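Side-chain contacts in family 88 glycosyl hydrolase (Bacteroides thetaiotaomicron, PDB 5NOA), which probably hydrolyses the unsaturated uronic acid ends that lyases leave on plant polysaccharides: residues R139-M144 and T170-I175; E145-T150 and D154-A159; M164-M169 and E187-A192; A237-D242 and Q251-R256. One frame throughout, in Å; residues are numbered along the deposited sequence.

Overall arrangement
All four contacts lie mainly in the protein's interior, within the helical body of the family 88 fold, but they differ in chemistry. Contacts 1, 3 and 4 are apolar meetings of helices; contact 2 joins a helix end to the loop that follows it through an aromatic face, a hydroxyl pair and a water. Contacts 1 and 2 share helix 135-149, and contacts 1 and 3 share helix 160-176, where M144 packs against V165, V168 and M169. Contact 3 is the hub: W156 of contact 2 packs on Y188, while M166 and L189 reach V239 and Y253 of contact 4. Contact 1 alone has an exposed member, R141.

Contact 1 of 4, residues R139-M144 and T170-I175; sequences RAREVM and TKLYNI
Of the flat groups near L172, the A140 carbonyl brings its O to 4.1 Å from L172 CD1, while R141 approaches L172 through its aliphatic CG, not its guanidinium plane. Both helices belong to the α-helical barrel expected of family 88 hydrolases, an (α/α)6 fold. Their segments cross steeply, at 110°, with the axes 11.4 Å apart, and L172 is the one residue of 170-175 that makes the close contacts. L172 has its CG beside the backbone N (chi1 -69°), and its two methyls part to serve different neighbours. CD1 goes to M144, lying 3.9 Å from CG of that methionine, and also faces CB of A140. CD2 turns to the stem of R141, at a loose 4.4 Å from its CG. The M144 side chain crosses that of L172 at about a right angle; beyond CG it bends at both following torsions, so the thioether end leads off toward M169 and V165, one and two turns earlier on helix 160-176. Y181 of helix 180-196 also packs on R141, M144 and L172, and F121 of helix 120-130 covers A140 and M144. The charged end of R141 pairs with E145 on its own helix, leaving the methylenes to the leucine. Away from the leucine, R139 bridges to E142 one turn on and also to D96. In the bridge to E142, R139 NH1 stands 3.0 Å from E142 OE1, approaching from above the carboxylate plane, 50° out of it.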
# COMPACT_ATOMS: atom_id res chain seq x y z
N ARG A 139 6.40 -18.55 -10.44
CA ARG A 139 5.23 -17.97 -11.06
C ARG A 139 5.40 -16.45 -11.18
O ARG A 139 5.04 -15.87 -12.21
CB ARG A 139 3.95 -18.32 -10.34
CG ARG A 139 2.71 -17.71 -10.98
CD ARG A 139 2.43 -18.26 -12.33
NE ARG A 139 1.08 -17.94 -12.71
CZ ARG A 139 0.44 -18.43 -13.77
NH1 ARG A 139 1.06 -19.19 -14.66
NH2 ARG A 139 -0.84 -18.16 -13.97
N ALA A 140 5.89 -15.79 -10.12
CA ALA A 140 6.07 -14.35 -10.18
C ALA A 140 6.92 -13.96 -11.39
O ALA A 140 6.60 -13.05 -12.15
CB ALA A 140 6.72 -13.85 -8.92
N ARG A 141 8.03 -14.68 -11.56
CA ARG A 141 8.91 -14.38 -12.68
C ARG A 141 8.27 -14.70 -14.03
O ARG A 141 8.39 -13.93 -14.97
CB ARG A 141 10.23 -15.17 -12.57
CG ARG A 141 11.20 -14.66 -11.50
CD ARG A 141 12.55 -15.36 -11.56
NE ARG A 141 13.01 -15.18 -12.92
CZ ARG A 141 13.78 -16.00 -13.61
NH1 ARG A 141 14.36 -17.05 -13.04
NH2 ARG A 141 13.96 -15.77 -14.91
N GLU A 142 7.57 -15.83 -14.13
CA GLU A 142 6.93 -16.22 -15.39
C GLU A 142 5.95 -15.13 -15.82
O GLU A 142 5.95 -14.68 -16.95
CB GLU A 142 6.18 -17.54 -15.22
CG GLU A 142 5.44 -17.96 -16.48
CD GLU A 142 4.43 -19.09 -16.29
OE1 GLU A 142 4.00 -19.41 -15.14
OE2 GLU A 142 4.05 -19.67 -17.34
N VAL A 143 5.13 -14.69 -14.88
CA VAL A 143 4.10 -13.71 -15.18
C VAL A 143 4.71 -12.37 -15.49
O VAL A 143 4.36 -11.76 -16.53
CB VAL A 143 3.12 -13.61 -13.99
CG1 VAL A 143 2.20 -12.42 -14.15
CG2 VAL A 143 2.31 -14.90 -13.86
N MET A 144 5.60 -11.87 -14.63
CA MET A 144 6.10 -10.52 -14.89
C MET A 144 6.99 -10.44 -16.12
O MET A 144 6.95 -9.46 -16.86
CB MET A 144 6.83 -9.96 -13.66
CG MET A 144 6.01 -9.86 -12.38
SD MET A 144 4.30 -9.25 -12.56
CE MET A 144 4.57 -7.59 -13.19
N THR A 170 10.73 -3.94 -8.02
CA THR A 170 11.97 -3.73 -7.29
C THR A 170 12.41 -5.01 -6.58
O THR A 170 13.62 -5.31 -6.53
CB THR A 170 11.86 -2.55 -6.32
OG1 THR A 170 10.67 -2.66 -5.55
CG2 THR A 170 11.80 -1.22 -7.04
N LYS A 171 11.49 -5.77 -5.97
CA LYS A 171 11.86 -7.01 -5.27
C LYS A 171 12.42 -8.01 -6.26
O LYS A 171 13.43 -8.67 -5.99
CB LYS A 171 10.68 -7.54 -4.50
CG LYS A 171 10.33 -6.70 -3.28
CD LYS A 171 9.04 -7.20 -2.63
CE LYS A 171 8.56 -6.29 -1.53
NZ LYS A 171 9.40 -6.38 -0.32
N LEU A 172 11.78 -8.14 -7.42
CA LEU A 172 12.28 -9.10 -8.39
C LEU A 172 13.59 -8.66 -9.03
O LEU A 172 14.41 -9.49 -9.34
CB LEU A 172 11.22 -9.47 -9.44
CG LEU A 172 10.04 -10.30 -8.88
CD1 LEU A 172 9.04 -10.48 -10.02
CD2 LEU A 172 10.48 -11.67 -8.38
N TYR A 173 13.76 -7.34 -9.17
CA TYR A 173 15.08 -6.86 -9.60
C TYR A 173 16.17 -7.31 -8.63
O TYR A 173 17.22 -7.80 -9.03
CB TYR A 173 15.12 -5.34 -9.79
CG TYR A 173 16.52 -4.90 -10.09
CD1 TYR A 173 17.03 -5.09 -11.38
CD2 TYR A 173 17.38 -4.45 -9.10
CE1 TYR A 173 18.32 -4.78 -11.68
CE2 TYR A 173 18.68 -4.17 -9.37
CZ TYR A 173 19.16 -4.31 -10.68
OH TYR A 173 20.45 -4.01 -10.95
N ASN A 174 15.93 -7.10 -7.35
CA ASN A 174 17.01 -7.39 -6.39
C ASN A 174 17.36 -8.86 -6.35
O ASN A 174 18.50 -9.19 -6.03
CB ASN A 174 16.67 -6.80 -5.01
CG ASN A 174 16.87 -5.29 -4.94
OD1 ASN A 174 17.69 -4.73 -5.63
ND2 ASN A 174 16.12 -4.63 -4.06
N ILE A 175 16.41 -9.73 -6.67
CA ILE A 175 16.69 -11.16 -6.78
C ILE A 175 17.37 -11.52 -8.08
O ILE A 175 18.38 -12.22 -8.06
CB ILE A 175 15.39 -11.97 -6.61
CG1 ILE A 175 14.86 -11.81 -5.18
CG2 ILE A 175 15.63 -13.44 -6.95
CD1 ILE A 175 13.41 -12.18 -5.02

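Contact 2 of 4, residues E145-T150 and D154-A159; sequences EYQMST and DYWWWA
Q147 lies over Y155 near the end of helix 135-149, its chain stretched along one face of the ring. With CG anti to the backbone N (chi1 -176°) and the chain extended beyond, the glutamine runs in the opposite sense to the tyrosine. Its CG sits 3.7 Å from the ring centroid, 12° off the normal, a CH-pi contact. Farther out, the amide stacks on the same ring with the two planes 27° apart, bringing NE2 to 3.4 Å from Y155 CG. That nitrogen donates to a water at 2.9 Å from NE2, and the same water accepts from NE1 in the edge of the W156 indole, linking two buried N-H groups. OE1 accepts from Q118, so both ends of the amide are held and its rotation is probably fixed. T150 comes next, just past the helix. Its OG1, in the crowded position between backbone N and carbonyl carbon, donates to Q147 O at 2.7 Å. The same OG1 meets the edge of the Y155 ring and hydrogen-bonds OH of Y155 at 2.7 Å. The tyrosine is thereby held by its face and by its hydroxyl. This folds the loop linking helices 135-149 and 160-176 back on the helix it leaves, while Y188 of helix 180-196 meets Y155 and W156 edge-to-face.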
# COMPACT_ATOMS: atom_id res chain seq x y z
N GLU A 145 7.78 -11.48 -16.36
CA GLU A 145 8.63 -11.52 -17.54
C GLU A 145 7.81 -11.63 -18.83
O GLU A 145 8.15 -10.99 -19.82
CB GLU A 145 9.74 -12.55 -17.37
CG GLU A 145 10.68 -12.10 -16.24
CD GLU A 145 11.59 -13.16 -15.61
OE1 GLU A 145 11.78 -14.25 -16.21
OE2 GLU A 145 12.13 -12.89 -14.49
N TYR A 146 6.70 -12.39 -18.82
CA TYR A 146 5.81 -12.36 -19.96
C TYR A 146 5.21 -10.95 -20.13
O TYR A 146 5.22 -10.37 -21.22
CB TYR A 146 4.67 -13.38 -19.82
CG TYR A 146 3.68 -13.22 -20.95
CD1 TYR A 146 4.00 -13.64 -22.25
CD2 TYR A 146 2.46 -12.59 -20.76
CE1 TYR A 146 3.12 -13.42 -23.29
CE2 TYR A 146 1.57 -12.40 -21.79
CZ TYR A 146 1.89 -12.81 -23.06
OH TYR A 146 1.02 -12.62 -24.10
N GLN A 147 4.70 -10.37 -19.05
CA GLN A 147 4.14 -9.03 -19.13
C GLN A 147 5.12 -8.04 -19.74
O GLN A 147 4.77 -7.27 -20.62
CB GLN A 147 3.69 -8.58 -17.76
CG GLN A 147 2.99 -7.24 -17.72
CD GLN A 147 2.38 -6.98 -16.38
OE1 GLN A 147 1.82 -7.87 -15.76
NE2 GLN A 147 2.46 -5.73 -15.94
N MET A 148 6.36 -8.07 -19.27
CA MET A 148 7.36 -7.12 -19.75
C MET A 148 7.72 -7.34 -21.23
O MET A 148 8.18 -6.41 -21.89
CB MET A 148 8.63 -7.16 -18.89
CG MET A 148 8.38 -6.67 -17.48
SD MET A 148 9.89 -6.54 -16.51
CE MET A 148 10.44 -8.23 -16.38
N SER A 149 7.48 -8.53 -21.75
CA SER A 149 7.73 -8.84 -23.15
C SER A 149 6.67 -8.30 -24.06
O SER A 149 6.88 -8.19 -25.27
CB SER A 149 7.85 -10.36 -23.37
OG SER A 149 6.62 -11.05 -23.42
N THR A 150 5.51 -7.98 -23.53
CA THR A 150 4.41 -7.44 -24.35
C THR A 150 4.69 -5.96 -24.64
O THR A 150 5.43 -5.32 -23.91
CB THR A 150 3.04 -7.58 -23.65
OG1 THR A 150 2.96 -6.70 -22.53
CG2 THR A 150 2.77 -9.01 -23.26
N ASP A 154 0.06 0.00 -20.53
CA ASP A 154 -1.11 0.52 -19.81
C ASP A 154 -1.63 -0.47 -18.73
O ASP A 154 -2.82 -0.46 -18.39
CB ASP A 154 -2.23 0.88 -20.79
CG ASP A 154 -2.72 -0.29 -21.60
OD1 ASP A 154 -2.09 -1.35 -21.62
OD2 ASP A 154 -3.72 -0.08 -22.31
N TYR A 155 -0.73 -1.27 -18.20
CA TYR A 155 -1.08 -2.23 -17.16
C TYR A 155 -1.54 -1.58 -15.86
O TYR A 155 -2.29 -2.21 -15.13
CB TYR A 155 0.09 -3.20 -16.88
CG TYR A 155 0.30 -4.17 -18.03
CD1 TYR A 155 -0.59 -5.21 -18.20
CD2 TYR A 155 1.31 -3.99 -18.97
CE1 TYR A 155 -0.47 -6.07 -19.28
CE2 TYR A 155 1.45 -4.89 -20.03
CZ TYR A 155 0.55 -5.91 -20.18
OH TYR A 155 0.61 -6.81 -21.22
N TRP A 156 -1.03 -0.39 -15.54
CA TRP A 156 -1.32 0.27 -14.25
C TRP A 156 -2.27 1.43 -14.52
O TRP A 156 -1.88 2.61 -14.62
CB TRP A 156 -0.05 0.71 -13.54
CG TRP A 156 0.88 -0.42 -13.22
CD1 TRP A 156 0.60 -1.77 -13.29
CD2 TRP A 156 2.27 -0.33 -12.85
NE1 TRP A 156 1.73 -2.49 -13.00
CE2 TRP A 156 2.76 -1.64 -12.71
CE3 TRP A 156 3.16 0.74 -12.62
CZ2 TRP A 156 4.09 -1.90 -12.37
CZ3 TRP A 156 4.43 0.48 -12.30
CH2 TRP A 156 4.90 -0.82 -12.17
N TRP A 157 -3.55 1.08 -14.65
CA TRP A 157 -4.61 1.98 -15.07
C TRP A 157 -5.49 2.49 -13.93
O TRP A 157 -6.45 3.22 -14.16
CB TRP A 157 -5.47 1.34 -16.19
CG TRP A 157 -5.98 -0.01 -15.80
CD1 TRP A 157 -5.40 -1.22 -16.10
CD2 TRP A 157 -7.16 -0.32 -15.04
NE1 TRP A 157 -6.11 -2.23 -15.53
CE2 TRP A 157 -7.21 -1.72 -14.91
CE3 TRP A 157 -8.19 0.45 -14.49
CZ2 TRP A 157 -8.21 -2.35 -14.22
CZ3 TRP A 157 -9.18 -0.19 -13.84
CH2 TRP A 157 -9.19 -1.57 -13.68
N TRP A 158 -5.14 2.12 -12.70
CA TRP A 158 -5.84 2.61 -11.52
C TRP A 158 -4.78 2.82 -10.44
O TRP A 158 -3.75 2.16 -10.42
CB TRP A 158 -6.95 1.63 -11.09
CG TRP A 158 -6.49 0.36 -10.39
CD1 TRP A 158 -6.77 0.04 -9.10
CD2 TRP A 158 -5.68 -0.72 -10.90
NE1 TRP A 158 -6.20 -1.15 -8.77
CE2 TRP A 158 -5.53 -1.65 -9.85
CE3 TRP A 158 -5.10 -1.02 -12.14
CZ2 TRP A 158 -4.76 -2.77 -9.95
CZ3 TRP A 158 -4.35 -2.18 -12.26
CH2 TRP A 158 -4.17 -3.03 -11.15
N ALA A 159 -5.05 3.78 -9.57
CA ALA A 159 -4.02 4.23 -8.63
C ALA A 159 -3.50 3.13 -7.72
O ALA A 159 -2.30 3.04 -7.48
CB ALA A 159 -4.51 5.43 -7.81
O HOH W 1 0.80 -5.17 -13.58

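Contact 3 of 4, residues M164-M169 and E187-A192; sequences MVMPVM and EYLAYA
Apolar contacts carry the meeting of M166 with L189 and of M169 with Y188. In the first, a sulfur faces a forked leucine: M166 SD is 4.0 Å from L189 CD1 and equally far from CD2, so the thioether sits before both methyls. The two side chains pass at a slant. L189 has CG anti to its backbone N (chi1 175°), which carries the fork out toward helix 160-176, and the M166 chain stays straight until it bends at the sulfur. The second pair is methyl on aromatic. M169 CE comes to 4.2 Å from CE2 of Y188, approaching the ring obliquely from a chain bent at each torsion. Both methionines thus present their flexible ends, M166 by its sulfur and M169 by its methyl, one helical turn apart. The two helices also differ in backbone hydrogen bonding. Segment 187-192 is regular, whereas 164-169 is kinked around P167, which has no N-H to give to the preceding turn. V168 N likewise makes no bond to the turn before; it has a weak one to V165 O at 2.9 Å. M164 O accepts instead from the side-chain amide of Q122, which takes up a carbonyl near the kink. The contact joins helices 160-176 and 180-196, successive in the chain. Helix 226-242 packs on M166 through L236, while M148 of helix 135-149 covers M169 and F121 of helix 120-130 lies against V168.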
# COMPACT_ATOMS: atom_id res chain seq x y z
N MET A 164 0.30 -2.22 -5.65
CA MET A 164 0.22 -3.67 -5.87
C MET A 164 1.45 -4.17 -6.61
O MET A 164 1.94 -5.25 -6.30
CB MET A 164 -1.02 -4.06 -6.68
CG MET A 164 -2.36 -3.65 -6.13
SD MET A 164 -2.60 -4.01 -4.41
CE MET A 164 -4.00 -2.98 -3.99
N VAL A 165 1.94 -3.39 -7.59
CA VAL A 165 2.91 -3.92 -8.52
C VAL A 165 4.26 -3.22 -8.49
O VAL A 165 5.27 -3.87 -8.76
CB VAL A 165 2.39 -4.04 -9.97
CG1 VAL A 165 3.23 -5.02 -10.77
CG2 VAL A 165 0.95 -4.49 -10.00
N MET A 166 4.35 -1.94 -8.17
CA MET A 166 5.68 -1.32 -8.21
C MET A 166 6.68 -2.07 -7.36
O MET A 166 7.79 -2.30 -7.82
CB MET A 166 5.66 0.14 -7.83
CG MET A 166 4.93 1.04 -8.79
SD MET A 166 5.18 2.80 -8.53
CE MET A 166 4.72 2.97 -6.82
N PRO A 167 6.33 -2.46 -6.12
CA PRO A 167 7.32 -3.18 -5.30
C PRO A 167 7.63 -4.59 -5.78
O PRO A 167 8.69 -5.13 -5.45
CB PRO A 167 6.70 -3.18 -3.89
CG PRO A 167 5.65 -2.09 -3.96
CD PRO A 167 5.12 -2.18 -5.35
N VAL A 168 6.76 -5.18 -6.60
CA VAL A 168 7.10 -6.43 -7.27
C VAL A 168 8.30 -6.23 -8.17
O VAL A 168 9.21 -7.06 -8.22
CB VAL A 168 5.91 -6.97 -8.09
CG1 VAL A 168 6.32 -8.22 -8.90
CG2 VAL A 168 4.75 -7.35 -7.19
N MET A 169 8.31 -5.11 -8.87
CA MET A 169 9.39 -4.83 -9.83
C MET A 169 10.72 -4.68 -9.13
O MET A 169 11.74 -5.24 -9.55
CB MET A 169 9.07 -3.59 -10.66
CG MET A 169 7.70 -3.59 -11.33
SD MET A 169 7.37 -4.97 -12.43
CE MET A 169 8.06 -4.32 -13.95
N GLU A 187 8.38 2.63 -17.22
CA GLU A 187 7.43 2.76 -18.31
C GLU A 187 5.99 2.66 -17.80
O GLU A 187 5.12 3.47 -18.16
CB GLU A 187 7.71 1.68 -19.34
CG GLU A 187 6.77 1.77 -20.52
CD GLU A 187 7.06 0.82 -21.63
OE1 GLU A 187 7.93 -0.05 -21.50
OE2 GLU A 187 6.33 0.96 -22.65
N TYR A 188 5.73 1.70 -16.93
CA TYR A 188 4.37 1.50 -16.43
C TYR A 188 3.94 2.64 -15.50
O TYR A 188 2.78 3.05 -15.53
CB TYR A 188 4.21 0.14 -15.76
CG TYR A 188 4.45 -1.08 -16.65
CD1 TYR A 188 4.34 -1.03 -18.03
CD2 TYR A 188 4.84 -2.28 -16.07
CE1 TYR A 188 4.55 -2.19 -18.80
CE2 TYR A 188 5.09 -3.39 -16.80
CZ TYR A 188 4.93 -3.35 -18.18
OH TYR A 188 5.17 -4.51 -18.88
N LEU A 189 4.84 3.14 -14.67
CA LEU A 189 4.50 4.26 -13.80
C LEU A 189 4.32 5.53 -14.62
O LEU A 189 3.42 6.32 -14.34
CB LEU A 189 5.57 4.46 -12.76
CG LEU A 189 5.39 5.68 -11.85
CD1 LEU A 189 4.10 5.64 -11.10
CD2 LEU A 189 6.54 5.79 -10.89
N ALA A 190 5.14 5.73 -15.65
CA ALA A 190 4.99 6.91 -16.47
C ALA A 190 3.60 6.94 -17.09
O ALA A 190 2.97 8.02 -17.17
CB ALA A 190 6.10 6.97 -17.53
N TYR A 191 3.09 5.79 -17.53
CA TYR A 191 1.73 5.73 -18.04
C TYR A 191 0.71 6.14 -17.00
O TYR A 191 -0.11 7.01 -17.21
CB TYR A 191 1.39 4.32 -18.50
CG TYR A 191 -0.05 4.20 -18.88
CD1 TYR A 191 -0.47 4.67 -20.11
CD2 TYR A 191 -1.01 3.70 -18.00
CE1 TYR A 191 -1.79 4.64 -20.48
CE2 TYR A 191 -2.33 3.65 -18.36
CZ TYR A 191 -2.71 4.13 -19.60
OH TYR A 191 -4.03 4.09 -19.94
N ALA A 192 0.79 5.53 -15.82
CA ALA A 192 -0.16 5.83 -14.76
C ALA A 192 -0.13 7.32 -14.40
O ALA A 192 -1.18 7.94 -14.19
CB ALA A 192 0.15 4.98 -13.52

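Contact 4 of 4, residues A237-D242 and Q251-R256; sequences AKVLKD and QEYIDR
Helix segments 237-242 and 251-256 run roughly antiparallel, at 143° between their directions and 10.3 Å between axes, and come nearest at L240 and I254, whose CA atoms are 7.5 Å apart. They are successive helices joined by a short connection, a helical hairpin within what is probably an (α/α)6 barrel, as in family 88 relatives. L240 fills the middle of the interface. Its CD2 reaches between two neighbours of the facing helix, 3.8 Å from CG1 of I254 and 4.0 Å from CB of Y253. The leucine crosses the isoleucine at about a right angle and the tyrosine more obliquely. One residue earlier, V239 uses its two branches for different partners. CG1, anti to the backbone N (chi1 164°), points to the tyrosine and stands 4.1 Å from Y253 CD2, while CG2 packs against M166 of helix 160-176. The V239 and Y253 side chains cross at about a right angle, and CG1 meets the ring obliquely, over neither face nor edge. On the tyrosine, CB is therefore taken by L240 and CD2 by V239, while L185, H186 and L189 of helix 180-196 pack around the same side chain. W301 of helix 289-304 and F257, the residue after R256, cover L240. Charged and amide groups lie away from this apolar seam. On the solvent-exposed side of helix 250-266, Q251 NE2 donates within its amide plane to D255 OD1 at 2.8 Å, arriving 43° above the carboxylate plane.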
# COMPACT_ATOMS: atom_id res chain seq x y z
N ALA A 237 7.19 4.75 -1.42
CA ALA A 237 8.12 4.48 -0.33
C ALA A 237 8.75 3.11 -0.49
O ALA A 237 9.96 2.98 -0.37
CB ALA A 237 7.40 4.62 1.00
N LYS A 238 7.96 2.10 -0.81
CA LYS A 238 8.54 0.76 -0.98
C LYS A 238 9.48 0.67 -2.17
O LYS A 238 10.51 -0.02 -2.10
CB LYS A 238 7.41 -0.24 -1.07
CG LYS A 238 6.76 -0.48 0.27
CD LYS A 238 5.52 -1.29 0.14
CE LYS A 238 5.76 -2.75 0.09
NZ LYS A 238 6.31 -3.33 1.35
N VAL A 239 9.19 1.40 -3.25
CA VAL A 239 10.12 1.47 -4.38
C VAL A 239 11.44 2.06 -3.92
O VAL A 239 12.52 1.49 -4.20
CB VAL A 239 9.54 2.28 -5.55
CG1 VAL A 239 10.61 2.68 -6.55
CG2 VAL A 239 8.46 1.50 -6.25
N LEU A 240 11.38 3.22 -3.24
CA LEU A 240 12.61 3.89 -2.85
C LEU A 240 13.39 3.10 -1.83
O LEU A 240 14.62 3.25 -1.76
CB LEU A 240 12.30 5.28 -2.34
CG LEU A 240 11.83 6.21 -3.45
CD1 LEU A 240 11.36 7.56 -2.89
CD2 LEU A 240 12.88 6.42 -4.53
N LYS A 241 12.72 2.27 -1.03
CA LYS A 241 13.41 1.39 -0.09
C LYS A 241 14.36 0.42 -0.77
O LYS A 241 15.48 0.18 -0.30
CB LYS A 241 12.37 0.61 0.75
CG LYS A 241 12.94 -0.28 1.82
CD LYS A 241 11.78 -0.92 2.59
CE LYS A 241 12.22 -1.76 3.75
NZ LYS A 241 11.02 -2.44 4.31
N ASP A 242 13.92 -0.14 -1.90
CA ASP A 242 14.66 -1.23 -2.53
C ASP A 242 15.35 -0.90 -3.83
O ASP A 242 16.19 -1.67 -4.26
CB ASP A 242 13.71 -2.42 -2.66
CG ASP A 242 13.46 -3.10 -1.29
OD1 ASP A 242 14.36 -3.09 -0.37
OD2 ASP A 242 12.36 -3.63 -1.11
N GLN A 251 15.68 9.64 -9.48
CA GLN A 251 15.34 11.02 -9.14
C GLN A 251 13.91 11.39 -9.51
O GLN A 251 13.27 12.20 -8.79
CB GLN A 251 16.33 12.03 -9.74
CG GLN A 251 16.16 13.43 -9.18
CD GLN A 251 16.45 13.50 -7.70
OE1 GLN A 251 17.47 13.00 -7.24
NE2 GLN A 251 15.56 14.10 -6.95
N GLU A 252 13.39 10.81 -10.59
CA GLU A 252 11.98 11.04 -10.93
C GLU A 252 11.05 10.52 -9.86
O GLU A 252 10.06 11.17 -9.51
CB GLU A 252 11.62 10.40 -12.26
CG GLU A 252 12.35 10.99 -13.46
CD GLU A 252 12.04 10.27 -14.76
OE1 GLU A 252 10.87 9.91 -14.98
OE2 GLU A 252 12.98 10.07 -15.54
N TYR A 253 11.37 9.34 -9.32
CA TYR A 253 10.55 8.77 -8.26
C TYR A 253 10.62 9.58 -6.99
O TYR A 253 9.61 9.83 -6.34
CB TYR A 253 10.93 7.33 -7.94
CG TYR A 253 11.00 6.42 -9.14
CD1 TYR A 253 10.13 6.55 -10.22
CD2 TYR A 253 11.96 5.48 -9.23
CE1 TYR A 253 10.23 5.71 -11.33
CE2 TYR A 253 12.07 4.63 -10.31
CZ TYR A 253 11.19 4.74 -11.36
OH TYR A 253 11.27 3.90 -12.43
N ILE A 254 11.83 10.05 -6.65
CA ILE A 254 12.00 10.88 -5.48
C ILE A 254 11.20 12.16 -5.64
O ILE A 254 10.51 12.60 -4.70
CB ILE A 254 13.49 11.20 -5.23
CG1 ILE A 254 14.26 9.90 -4.87
CG2 ILE A 254 13.66 12.31 -4.21
CD1 ILE A 254 15.75 10.06 -4.84
N ASP A 255 11.32 12.77 -6.82
CA ASP A 255 10.64 14.04 -7.07
C ASP A 255 9.13 13.89 -6.92
O ASP A 255 8.47 14.73 -6.31
CB ASP A 255 10.98 14.60 -8.46
CG ASP A 255 12.39 15.19 -8.56
OD1 ASP A 255 13.07 15.32 -7.53
OD2 ASP A 255 12.81 15.49 -9.71
N ARG A 256 8.58 12.81 -7.47
CA ARG A 256 7.14 12.59 -7.33
C ARG A 256 6.74 12.27 -5.90
O ARG A 256 5.70 12.70 -5.43
CB ARG A 256 6.66 11.49 -8.28
CG ARG A 256 5.18 11.19 -8.22
CD ARG A 256 4.25 12.32 -8.58
NE ARG A 256 4.32 12.60 -10.00
CZ ARG A 256 4.85 13.68 -10.54
NH1 ARG A 256 5.44 14.65 -9.79
NH2 ARG A 256 4.86 13.77 -11.86